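Side-chain contacts in probable adhesion protein (Pseudomonas aeruginosa PAO1, PDB 6R3Z), which binds ferrous iron and other divalent metal ions as a family 9 solute-binding protein, and probably hands them on for transport: residues A89-L94 with P110-S115; F171-I176 with Y182-F187; E190-V195 with K216-K221; V222-I227 with L269-R274. All blocks are in the same frame, centred on the assembly; numbering follows the deposited sequence.

Contact 1: residues A89-L94 with P110-S115; sequences AKVPLL and PHTFLS. With NI (nickel (II) ion), chain B.
Thr112, the residue through which 110-115 touches 89-94, is held at its hydroxyl by a hydrogen bond between OG1 and Asn88 OD1, one residue ahead of the partner segment. With OG1 set between its own backbone N and carbonyl carbon (chi1 63°), the methyl CG2 lies anti to the carbonyl carbon and carries the whole contact. Leu93 reaches it with the branch CD2, and the 3.5 Å from Leu93 CD2 to Thr112 CG2 is close for two methyl groups. Val91 supplies the second, easier touch, its CG1 lying 4.1 Å from Thr112 CG2. Both side chains come in at a slant to the threonine. Val91 and Thr112 are buried, whereas Leu93 is exposed.

The threonine lies in a type I turn from His111 to Leu114, in which Leu114 N meets His111 O at 3.1 Å. Its neighbour His111 turns the other way and binds nickel through NE2 at 2.2 Å, completing a six-histidine site with His41, His66, His177, His199 and His250. Asn109 OD1 takes the hydrogen bond of His111 ND1 and so helps to fix the rotation of the ring as a second-shell group.

Both segments belong to the loop between strand 84-86 and helix 116-133. Ser115 caps that helix through OG on Ala118 N, Val91 rests on Thr121 and Gln122 within it, and Tyr182 of helix 181-185 packs on both Leu93 and Thr112.

Contact 2: residues F171-I176 with Y182-F187; sequences FRVATI and YLLREF
Val173 is the first residue of 171-176 to meet the helix, and it does so tip to tip with Leu184: Val173 CG1 and Leu184 CD1 are 3.8 Å apart. The valine holds CG1 anti to its backbone N (chi1 165°), which sends this branch out toward the helix. Leu184 answers with CG beside its own backbone N, and the two side chains share the 9.3 Å between Val173 CA and Leu184 CA, meeting between the backbones.

Next along the strand, Ala174 points away from helix 181-185 and packs on Val220 at the other side of the sheet. This is the usual alternation of a strand covered on both faces, and here it belongs to a beta-alpha-beta unit in which strand 172-175 passes through the short helix 181-185 to the parallel strand 193-194. The backbone of 172-175 is bonded on both sides, Val173 to Thr192 and Ala174 to Val222 and Phe224.

Thr175 faces the helix again, but only grazes it, with CG2 at 4.5 Å from the same Leu184 CD1. Its hydroxyl does not join the apolar patch: OG1 is hydrogen-bonded to His177 O, two residues on, where the chain delivers a nickel ligand. Leu184 O accepts from Phe187 N at 2.9 Å, while Val191 packs against the same methyl of the leucine, CD1.

Contact 3: residues E190-V195 with K216-K221; sequences EVTAVV and KALDVK
Thr192 sets its methyl group against both Leu218 and Val220, and these two residues make up the whole touch between 190-195 and 216-221. The closer approach is to the leucine, Thr192 CG2 lying 3.9 Å from Leu218 CD1 as the two side chains cross at a slant. Toward Val220 the fit is a little wider, 4.2 Å between Thr192 CG2 and Val220 CG2, and here the side chains run past each other in opposite directions. CG2 stands anti to the backbone N of Thr192, while OG1 is turned off to a hydrogen bond with Arg172 NH1.

The inner half rests on Val220, which is buried and also packs on Leu215 and Ala174. The outer half is different: Leu218 is exposed, and beyond it the chain leaves helix 205-217 through a Schellman motif, with Asp219 at positive phi (53°) and its N bonded to Lys216 O. On this solvent side Lys221 NZ folds back to Asp219 OD2 in a salt bridge of 2.8 Å, approaching from above the carboxylate plane, 37° out of it.

Strands 193-194 and 220-226 are not adjacent, since strand 172-175 lies between them. The contact therefore spans the ends of a beta-alpha-beta crossover that skips one strand, as expected for the 2-1-3-4 order of a parallel, Rossmann-like sheet.

Contact 4: residues V222-I227 with L269-R274; sequences VIFSEI and LDTVVR. With EDO (1,2-ethanediol), chain H.
This is a buried apolar helix-on-sheet contact, in which Phe224 of strand 220-226 sets its ring against Thr271 and Val272 of helix 260-277. The phenylalanine points at the helix with CG anti to its carbonyl carbon (chi1 -63°), and the far end of the ring does the touching. Thr271 comes to the ring edge, close to its plane, with CG2 at 4.4 Å from Phe224 CE1. Val272 approaches obliquely, and its CG2 stands 4.3 Å from Phe224 CZ. Neither approach is tight, and the ring reaches across much of the 8.7 Å between Phe224 CA and Val272 CA.

Only the methyl of Thr271 serves the ring; its OG1 is hydrogen-bonded back to Arg267 O in the preceding helical turn. One residue earlier, Asp270 is exposed, and its carboxylate is bridged by a molecule of 1,2-ethanediol, probably from the crystallisation liquor: O2 gives a bond of 2.7 Å to Asp270 OD1, and O1 one of 3.0 Å to Asp270 OD2.

Around the ring, Val173 and Thr175 from strand 172-175 and Tyr246 from strand 244-248 add further cover, so Phe224 is wrapped by the strands next to its own. Helix 260-277 thus lies on this face of the sheet, and Leu269 and Asp270 in turn touch helix 138-160 at Ala159.

Contact 1 comes first along the chain and closes its loop between strand 84-86 and helix 116-133 before any other opens. Contacts 2, 3 and 4 follow in series, none enclosing or crossing another. Contact 2 closes the short strand-to-helix connection from 172-175 to 181-185, contact 3 a longer passage through helix 205-217, and contact 4 the longest, from strand 220-226 to helix 260-277. These three share one parallel sheet, and Leu183 and Phe187 of contact 2 pack on Val272 of contact 4. Contact 1 meets them through 182-187, Tyr182 and, by a weak bond, Glu186 linking the loop beside the metal to the helix that packs on this sheet.

Contact 1: residues A89-L94 with P110-S115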
# COMPACT_ATOMS: atom_id res chain seq x y z
N ALA A 89 10.58 -3.47 -9.44
CA ALA A 89 11.84 -4.02 -9.99
C ALA A 89 13.11 -3.65 -9.21
O ALA A 89 14.01 -4.48 -9.11
CB ALA A 89 12.00 -3.65 -11.45
N LYS A 90 13.16 -2.42 -8.63
CA LYS A 90 14.35 -1.94 -7.89
C LYS A 90 14.17 -1.82 -6.35
O LYS A 90 15.07 -1.32 -5.66
CB LYS A 90 14.82 -0.59 -8.48
CG LYS A 90 14.92 -0.52 -10.01
CD LYS A 90 16.10 -1.32 -10.58
CE LYS A 90 16.23 -1.13 -12.07
NZ LYS A 90 16.85 0.18 -12.42
N VAL A 91 13.02 -2.30 -5.81
CA VAL A 91 12.67 -2.20 -4.39
C VAL A 91 13.20 -3.35 -3.50
O VAL A 91 12.86 -4.52 -3.76
CB VAL A 91 11.14 -2.03 -4.21
CG1 VAL A 91 10.74 -2.02 -2.73
CG2 VAL A 91 10.63 -0.76 -4.91
N PRO A 92 13.89 -3.04 -2.36
CA PRO A 92 14.28 -4.09 -1.40
C PRO A 92 13.04 -4.58 -0.64
O PRO A 92 12.28 -3.78 -0.08
CB PRO A 92 15.26 -3.38 -0.44
CG PRO A 92 15.57 -2.04 -1.09
CD PRO A 92 14.34 -1.71 -1.88
N LEU A 93 12.82 -5.90 -0.64
CA LEU A 93 11.65 -6.49 0.01
C LEU A 93 11.95 -7.10 1.40
O LEU A 93 13.08 -7.04 1.88
CB LEU A 93 11.01 -7.55 -0.92
CG LEU A 93 10.51 -7.05 -2.28
CD1 LEU A 93 10.80 -8.07 -3.37
CD2 LEU A 93 9.04 -6.77 -2.24
N LEU A 94 10.91 -7.68 2.04
CA LEU A 94 10.97 -8.39 3.33
C LEU A 94 9.78 -9.37 3.40
O LEU A 94 8.73 -9.00 2.91
CB LEU A 94 11.00 -7.41 4.53
CG LEU A 94 9.96 -6.29 4.59
CD1 LEU A 94 8.73 -6.72 5.35
CD2 LEU A 94 10.52 -5.05 5.26
N PRO A 110 3.94 -8.02 0.17
CA PRO A 110 3.70 -7.25 -1.06
C PRO A 110 3.30 -5.78 -0.87
O PRO A 110 3.08 -5.10 -1.88
CB PRO A 110 2.58 -8.05 -1.74
CG PRO A 110 1.77 -8.59 -0.60
CD PRO A 110 2.76 -8.85 0.53
N HIS A 111 3.15 -5.31 0.38
CA HIS A 111 2.69 -3.93 0.69
C HIS A 111 3.79 -2.86 0.61
O HIS A 111 3.87 -1.99 1.48
CB HIS A 111 2.00 -3.90 2.05
CG HIS A 111 0.83 -4.82 2.15
ND1 HIS A 111 0.99 -6.13 2.57
CD2 HIS A 111 -0.49 -4.58 1.92
CE1 HIS A 111 -0.23 -6.66 2.56
NE2 HIS A 111 -1.15 -5.77 2.16
N THR A 112 4.64 -2.94 -0.44
CA THR A 112 5.76 -2.00 -0.65
C THR A 112 5.26 -0.55 -0.81
O THR A 112 5.97 0.40 -0.43
CB THR A 112 6.57 -2.41 -1.89
OG1 THR A 112 5.72 -2.33 -3.04
CG2 THR A 112 7.18 -3.83 -1.76
N PHE A 113 4.01 -0.39 -1.33
CA PHE A 113 3.40 0.95 -1.51
C PHE A 113 3.14 1.66 -0.18
O PHE A 113 2.95 2.87 -0.18
CB PHE A 113 2.13 0.89 -2.36
CG PHE A 113 1.19 -0.23 -1.97
CD1 PHE A 113 0.19 -0.01 -1.01
CD2 PHE A 113 1.28 -1.49 -2.55
CE1 PHE A 113 -0.70 -1.04 -0.66
CE2 PHE A 113 0.41 -2.52 -2.18
CZ PHE A 113 -0.57 -2.29 -1.23
N LEU A 114 3.15 0.94 0.95
CA LEU A 114 2.95 1.60 2.25
C LEU A 114 4.30 1.92 2.91
O LEU A 114 4.55 1.55 4.04
CB LEU A 114 1.98 0.84 3.16
CG LEU A 114 0.57 0.63 2.58
CD1 LEU A 114 -0.22 -0.38 3.39
CD2 LEU A 114 -0.19 1.94 2.45
N SER A 115 5.18 2.54 2.15
CA SER A 115 6.52 2.96 2.57
C SER A 115 6.84 4.17 1.73
O SER A 115 6.63 4.14 0.51
CB SER A 115 7.55 1.88 2.26
OG SER A 115 8.88 2.40 2.23
NI NI B . -3.26 -6.20 1.67

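Contact 2: residues F171-I176 with Y182-F187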
# COMPACT_ATOMS: atom_id res chain seq x y z
N PHE A 171 8.33 -1.27 23.52
CA PHE A 171 7.21 -0.85 22.66
C PHE A 171 6.95 -1.88 21.55
O PHE A 171 7.40 -1.70 20.42
CB PHE A 171 7.44 0.55 22.11
CG PHE A 171 6.27 1.15 21.36
CD1 PHE A 171 5.15 1.60 22.03
CD2 PHE A 171 6.31 1.28 19.97
CE1 PHE A 171 4.08 2.19 21.34
CE2 PHE A 171 5.26 1.88 19.28
CZ PHE A 171 4.14 2.32 19.97
N ARG A 172 6.27 -2.97 21.90
CA ARG A 172 5.92 -3.99 20.90
C ARG A 172 4.63 -3.61 20.22
O ARG A 172 3.70 -3.11 20.86
CB ARG A 172 5.86 -5.39 21.50
CG ARG A 172 7.24 -6.04 21.72
CD ARG A 172 7.05 -7.50 22.10
NE ARG A 172 8.29 -8.17 22.50
CZ ARG A 172 9.13 -8.77 21.66
NH1 ARG A 172 8.91 -8.74 20.35
NH2 ARG A 172 10.23 -9.37 22.12
N VAL A 173 4.56 -3.88 18.91
CA VAL A 173 3.47 -3.52 18.01
C VAL A 173 2.85 -4.76 17.36
O VAL A 173 3.57 -5.66 16.95
CB VAL A 173 4.07 -2.57 16.92
CG1 VAL A 173 3.17 -2.38 15.72
CG2 VAL A 173 4.46 -1.22 17.53
N ALA A 174 1.52 -4.77 17.23
CA ALA A 174 0.79 -5.79 16.49
C ALA A 174 -0.09 -5.08 15.43
O ALA A 174 -0.43 -3.90 15.59
CB ALA A 174 -0.08 -6.61 17.42
N THR A 175 -0.44 -5.78 14.34
CA THR A 175 -1.34 -5.25 13.32
C THR A 175 -2.37 -6.32 12.98
O THR A 175 -2.08 -7.51 13.14
CB THR A 175 -0.62 -4.74 12.04
OG1 THR A 175 -0.12 -5.83 11.26
CG2 THR A 175 0.49 -3.70 12.34
N ILE A 176 -3.55 -5.92 12.49
CA ILE A 176 -4.57 -6.92 12.07
C ILE A 176 -4.15 -7.49 10.70
O ILE A 176 -4.01 -8.71 10.55
CB ILE A 176 -6.00 -6.28 12.00
CG1 ILE A 176 -6.52 -5.81 13.39
CG2 ILE A 176 -7.01 -7.24 11.32
CD1 ILE A 176 -6.69 -6.87 14.46
N TYR A 182 6.69 -2.35 6.10
CA TYR A 182 7.52 -1.33 5.43
C TYR A 182 7.31 0.05 6.06
O TYR A 182 8.27 0.82 6.21
CB TYR A 182 7.21 -1.22 3.93
CG TYR A 182 7.47 -2.48 3.15
CD1 TYR A 182 8.75 -2.79 2.71
CD2 TYR A 182 6.45 -3.39 2.89
CE1 TYR A 182 9.01 -3.97 2.01
CE2 TYR A 182 6.70 -4.57 2.19
CZ TYR A 182 7.98 -4.86 1.75
OH TYR A 182 8.25 -6.01 1.06
N LEU A 183 6.06 0.37 6.42
CA LEU A 183 5.73 1.65 7.05
C LEU A 183 6.45 1.79 8.40
O LEU A 183 7.08 2.83 8.65
CB LEU A 183 4.22 1.77 7.25
CG LEU A 183 3.72 3.19 7.62
CD1 LEU A 183 2.39 3.48 6.99
CD2 LEU A 183 3.63 3.34 9.12
N LEU A 184 6.37 0.76 9.25
CA LEU A 184 7.00 0.81 10.57
C LEU A 184 8.53 0.77 10.49
O LEU A 184 9.19 1.37 11.34
CB LEU A 184 6.42 -0.27 11.49
CG LEU A 184 4.96 0.08 11.91
CD1 LEU A 184 4.17 -1.14 12.26
CD2 LEU A 184 4.94 1.10 13.04
N ARG A 185 9.07 0.16 9.41
CA ARG A 185 10.52 0.10 9.14
C ARG A 185 11.08 1.54 9.00
O ARG A 185 12.24 1.77 9.30
CB ARG A 185 10.81 -0.68 7.84
CG ARG A 185 12.27 -1.10 7.69
CD ARG A 185 12.45 -2.08 6.55
NE ARG A 185 13.70 -2.84 6.68
CZ ARG A 185 14.82 -2.56 6.02
NH1 ARG A 185 14.85 -1.55 5.15
NH2 ARG A 185 15.91 -3.30 6.20
N GLU A 186 10.24 2.50 8.58
CA GLU A 186 10.71 3.88 8.43
C GLU A 186 10.85 4.64 9.75
O GLU A 186 11.38 5.75 9.77
CB GLU A 186 9.84 4.62 7.45
CG GLU A 186 9.88 3.88 6.13
CD GLU A 186 9.39 4.68 4.95
OE1 GLU A 186 8.24 5.14 5.00
OE2 GLU A 186 10.16 4.83 3.98
N PHE A 187 10.45 3.98 10.85
CA PHE A 187 10.63 4.47 12.20
C PHE A 187 11.71 3.62 12.89
O PHE A 187 12.06 3.88 14.03
CB PHE A 187 9.31 4.40 12.99
CG PHE A 187 8.26 5.37 12.51
CD1 PHE A 187 8.18 6.66 13.02
CD2 PHE A 187 7.32 4.98 11.56
CE1 PHE A 187 7.20 7.55 12.58
CE2 PHE A 187 6.35 5.88 11.11
CZ PHE A 187 6.29 7.15 11.63

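Contact 3: residues E190-V195 with K216-K221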
# COMPACT_ATOMS: atom_id res chain seq x y z
N GLU A 190 9.59 -2.74 14.16
CA GLU A 190 9.19 -4.05 13.65
C GLU A 190 7.79 -4.40 14.19
O GLU A 190 7.40 -3.91 15.25
CB GLU A 190 10.17 -5.10 14.19
CG GLU A 190 11.00 -5.80 13.13
CD GLU A 190 11.88 -6.92 13.69
OE1 GLU A 190 12.16 -6.91 14.91
OE2 GLU A 190 12.28 -7.80 12.90
N VAL A 191 7.08 -5.25 13.47
CA VAL A 191 5.76 -5.76 13.88
C VAL A 191 6.01 -7.10 14.61
O VAL A 191 6.54 -8.05 14.02
CB VAL A 191 4.80 -5.94 12.67
CG1 VAL A 191 3.49 -6.59 13.12
CG2 VAL A 191 4.51 -4.61 11.98
N THR A 192 5.62 -7.18 15.89
CA THR A 192 5.77 -8.41 16.67
C THR A 192 4.80 -9.50 16.16
O THR A 192 5.18 -10.67 16.03
CB THR A 192 5.56 -8.13 18.17
OG1 THR A 192 6.70 -7.43 18.67
CG2 THR A 192 5.38 -9.41 19.01
N ALA A 193 3.53 -9.11 15.93
CA ALA A 193 2.53 -10.09 15.53
C ALA A 193 1.49 -9.51 14.58
O ALA A 193 1.12 -8.35 14.72
CB ALA A 193 1.84 -10.65 16.78
N VAL A 194 1.00 -10.34 13.65
CA VAL A 194 -0.07 -10.00 12.70
C VAL A 194 -1.22 -10.98 13.01
O VAL A 194 -1.01 -12.20 13.05
CB VAL A 194 0.43 -10.09 11.22
CG1 VAL A 194 -0.72 -9.92 10.23
CG2 VAL A 194 1.54 -9.07 10.95
N VAL A 195 -2.41 -10.44 13.28
CA VAL A 195 -3.58 -11.24 13.67
C VAL A 195 -4.06 -12.14 12.53
O VAL A 195 -4.35 -13.32 12.77
CB VAL A 195 -4.71 -10.37 14.28
CG1 VAL A 195 -5.89 -11.23 14.75
CG2 VAL A 195 -4.18 -9.50 15.42
N LYS A 216 -0.81 -10.67 25.26
CA LYS A 216 -0.66 -10.55 26.71
C LYS A 216 0.71 -11.09 27.15
O LYS A 216 1.43 -10.38 27.85
CB LYS A 216 -1.80 -11.29 27.45
CG LYS A 216 -3.19 -10.67 27.21
CD LYS A 216 -4.23 -11.09 28.26
CE LYS A 216 -5.10 -12.25 27.83
NZ LYS A 216 -4.42 -13.56 27.97
N ALA A 217 1.08 -12.31 26.70
CA ALA A 217 2.36 -12.93 27.06
C ALA A 217 3.59 -12.09 26.66
O ALA A 217 4.53 -11.95 27.45
CB ALA A 217 2.45 -14.34 26.50
N LEU A 218 3.56 -11.49 25.46
CA LEU A 218 4.67 -10.67 24.96
C LEU A 218 4.57 -9.20 25.32
O LEU A 218 5.44 -8.41 24.92
CB LEU A 218 4.84 -10.85 23.44
CG LEU A 218 5.05 -12.31 22.98
CD1 LEU A 218 5.21 -12.39 21.49
CD2 LEU A 218 6.24 -12.99 23.72
N ASP A 219 3.52 -8.83 26.10
CA ASP A 219 3.27 -7.45 26.53
C ASP A 219 3.24 -6.48 25.32
O ASP A 219 3.96 -5.47 25.29
CB ASP A 219 4.27 -7.02 27.63
CG ASP A 219 3.87 -5.76 28.39
OD1 ASP A 219 2.66 -5.40 28.38
OD2 ASP A 219 4.77 -5.13 29.00
N VAL A 220 2.42 -6.81 24.31
CA VAL A 220 2.26 -5.95 23.13
C VAL A 220 1.56 -4.68 23.62
O VAL A 220 0.62 -4.76 24.40
CB VAL A 220 1.52 -6.68 21.98
CG1 VAL A 220 1.12 -5.71 20.85
CG2 VAL A 220 2.36 -7.82 21.43
N LYS A 221 2.07 -3.52 23.21
CA LYS A 221 1.58 -2.23 23.68
C LYS A 221 0.45 -1.65 22.84
O LYS A 221 -0.49 -1.05 23.37
CB LYS A 221 2.74 -1.22 23.82
CG LYS A 221 3.86 -1.64 24.79
CD LYS A 221 3.41 -1.74 26.26
CE LYS A 221 4.49 -2.31 27.15
NZ LYS A 221 4.00 -2.48 28.56

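Contact 4: residues V222-I227 with L269-R274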
# COMPACT_ATOMS: atom_id res chain seq x y z
N VAL A 222 0.58 -1.77 21.51
CA VAL A 222 -0.39 -1.18 20.59
C VAL A 222 -0.79 -2.16 19.50
O VAL A 222 -0.00 -3.04 19.14
CB VAL A 222 0.09 0.17 19.98
CG1 VAL A 222 0.52 1.17 21.06
CG2 VAL A 222 1.20 -0.02 18.95
N ILE A 223 -2.00 -1.97 18.96
CA ILE A 223 -2.49 -2.72 17.81
C ILE A 223 -3.01 -1.71 16.76
O ILE A 223 -3.75 -0.78 17.11
CB ILE A 223 -3.50 -3.86 18.14
CG1 ILE A 223 -3.81 -4.72 16.88
CG2 ILE A 223 -4.79 -3.31 18.80
CD1 ILE A 223 -4.26 -6.18 17.17
N PHE A 224 -2.58 -1.88 15.50
CA PHE A 224 -3.04 -1.07 14.38
C PHE A 224 -4.04 -1.87 13.58
O PHE A 224 -3.68 -2.90 12.98
CB PHE A 224 -1.89 -0.57 13.50
CG PHE A 224 -0.91 0.34 14.19
CD1 PHE A 224 -1.23 1.67 14.45
CD2 PHE A 224 0.34 -0.13 14.60
CE1 PHE A 224 -0.33 2.51 15.12
CE2 PHE A 224 1.23 0.71 15.27
CZ PHE A 224 0.91 2.04 15.50
N SER A 225 -5.31 -1.44 13.61
CA SER A 225 -6.40 -2.08 12.86
C SER A 225 -6.64 -1.41 11.49
O SER A 225 -6.00 -0.41 11.16
CB SER A 225 -7.68 -2.16 13.70
OG SER A 225 -8.22 -0.87 13.94
N GLU A 226 -7.57 -1.96 10.70
CA GLU A 226 -7.88 -1.45 9.37
C GLU A 226 -9.04 -0.47 9.35
O GLU A 226 -10.14 -0.81 9.78
CB GLU A 226 -8.24 -2.62 8.42
CG GLU A 226 -7.06 -3.54 8.09
CD GLU A 226 -5.97 -2.78 7.37
OE1 GLU A 226 -6.15 -2.47 6.16
OE2 GLU A 226 -4.98 -2.42 8.04
N ILE A 227 -8.82 0.70 8.73
CA ILE A 227 -9.91 1.65 8.51
C ILE A 227 -10.74 1.18 7.27
O ILE A 227 -11.97 1.29 7.28
CB ILE A 227 -9.36 3.10 8.26
CG1 ILE A 227 -8.56 3.62 9.47
CG2 ILE A 227 -10.50 4.06 7.90
CD1 ILE A 227 -7.67 4.90 9.19
N LEU A 269 1.28 8.08 8.92
CA LEU A 269 2.47 8.50 9.67
C LEU A 269 2.11 9.27 10.96
O LEU A 269 2.76 9.06 11.99
CB LEU A 269 3.42 9.29 8.77
CG LEU A 269 4.11 8.49 7.63
CD1 LEU A 269 4.99 9.39 6.78
CD2 LEU A 269 4.96 7.35 8.17
N ASP A 270 1.08 10.13 10.92
CA ASP A 270 0.65 10.90 12.09
C ASP A 270 0.12 9.96 13.18
O ASP A 270 0.38 10.19 14.36
CB ASP A 270 -0.43 11.93 11.73
CG ASP A 270 0.08 13.11 10.94
OD1 ASP A 270 1.31 13.37 10.96
OD2 ASP A 270 -0.76 13.78 10.29
N THR A 271 -0.63 8.90 12.78
CA THR A 271 -1.19 7.93 13.73
C THR A 271 -0.06 7.13 14.39
O THR A 271 -0.08 6.96 15.61
CB THR A 271 -2.26 7.07 13.04
OG1 THR A 271 -3.35 7.93 12.65
CG2 THR A 271 -2.77 5.93 13.93
N VAL A 272 0.95 6.70 13.61
CA VAL A 272 2.10 5.98 14.17
C VAL A 272 2.83 6.90 15.17
O VAL A 272 3.15 6.45 16.27
CB VAL A 272 3.05 5.41 13.08
CG1 VAL A 272 4.27 4.74 13.72
CG2 VAL A 272 2.30 4.42 12.18
N VAL A 273 3.07 8.17 14.77
CA VAL A 273 3.72 9.14 15.66
C VAL A 273 2.90 9.32 16.95
O VAL A 273 3.46 9.28 18.04
CB VAL A 273 4.00 10.49 14.95
CG1 VAL A 273 4.35 11.60 15.95
CG2 VAL A 273 5.12 10.32 13.92
N ARG A 274 1.57 9.48 16.82
CA ARG A 274 0.68 9.63 18.00
C ARG A 274 0.80 8.43 18.95
O ARG A 274 0.93 8.62 20.17
CB ARG A 274 -0.78 9.84 17.59
CG ARG A 274 -1.65 10.22 18.78
CD ARG A 274 -3.01 10.76 18.37
NE ARG A 274 -3.81 9.77 17.65
CZ ARG A 274 -4.64 8.91 18.23
NH1 ARG A 274 -5.34 8.05 17.48
NH2 ARG A 274 -4.81 8.91 19.55
C1 EDO H . 0.81 17.25 9.92
O1 EDO H . 0.29 16.52 11.01
C2 EDO H . 2.27 16.81 9.68
O2 EDO H . 2.31 15.40 9.51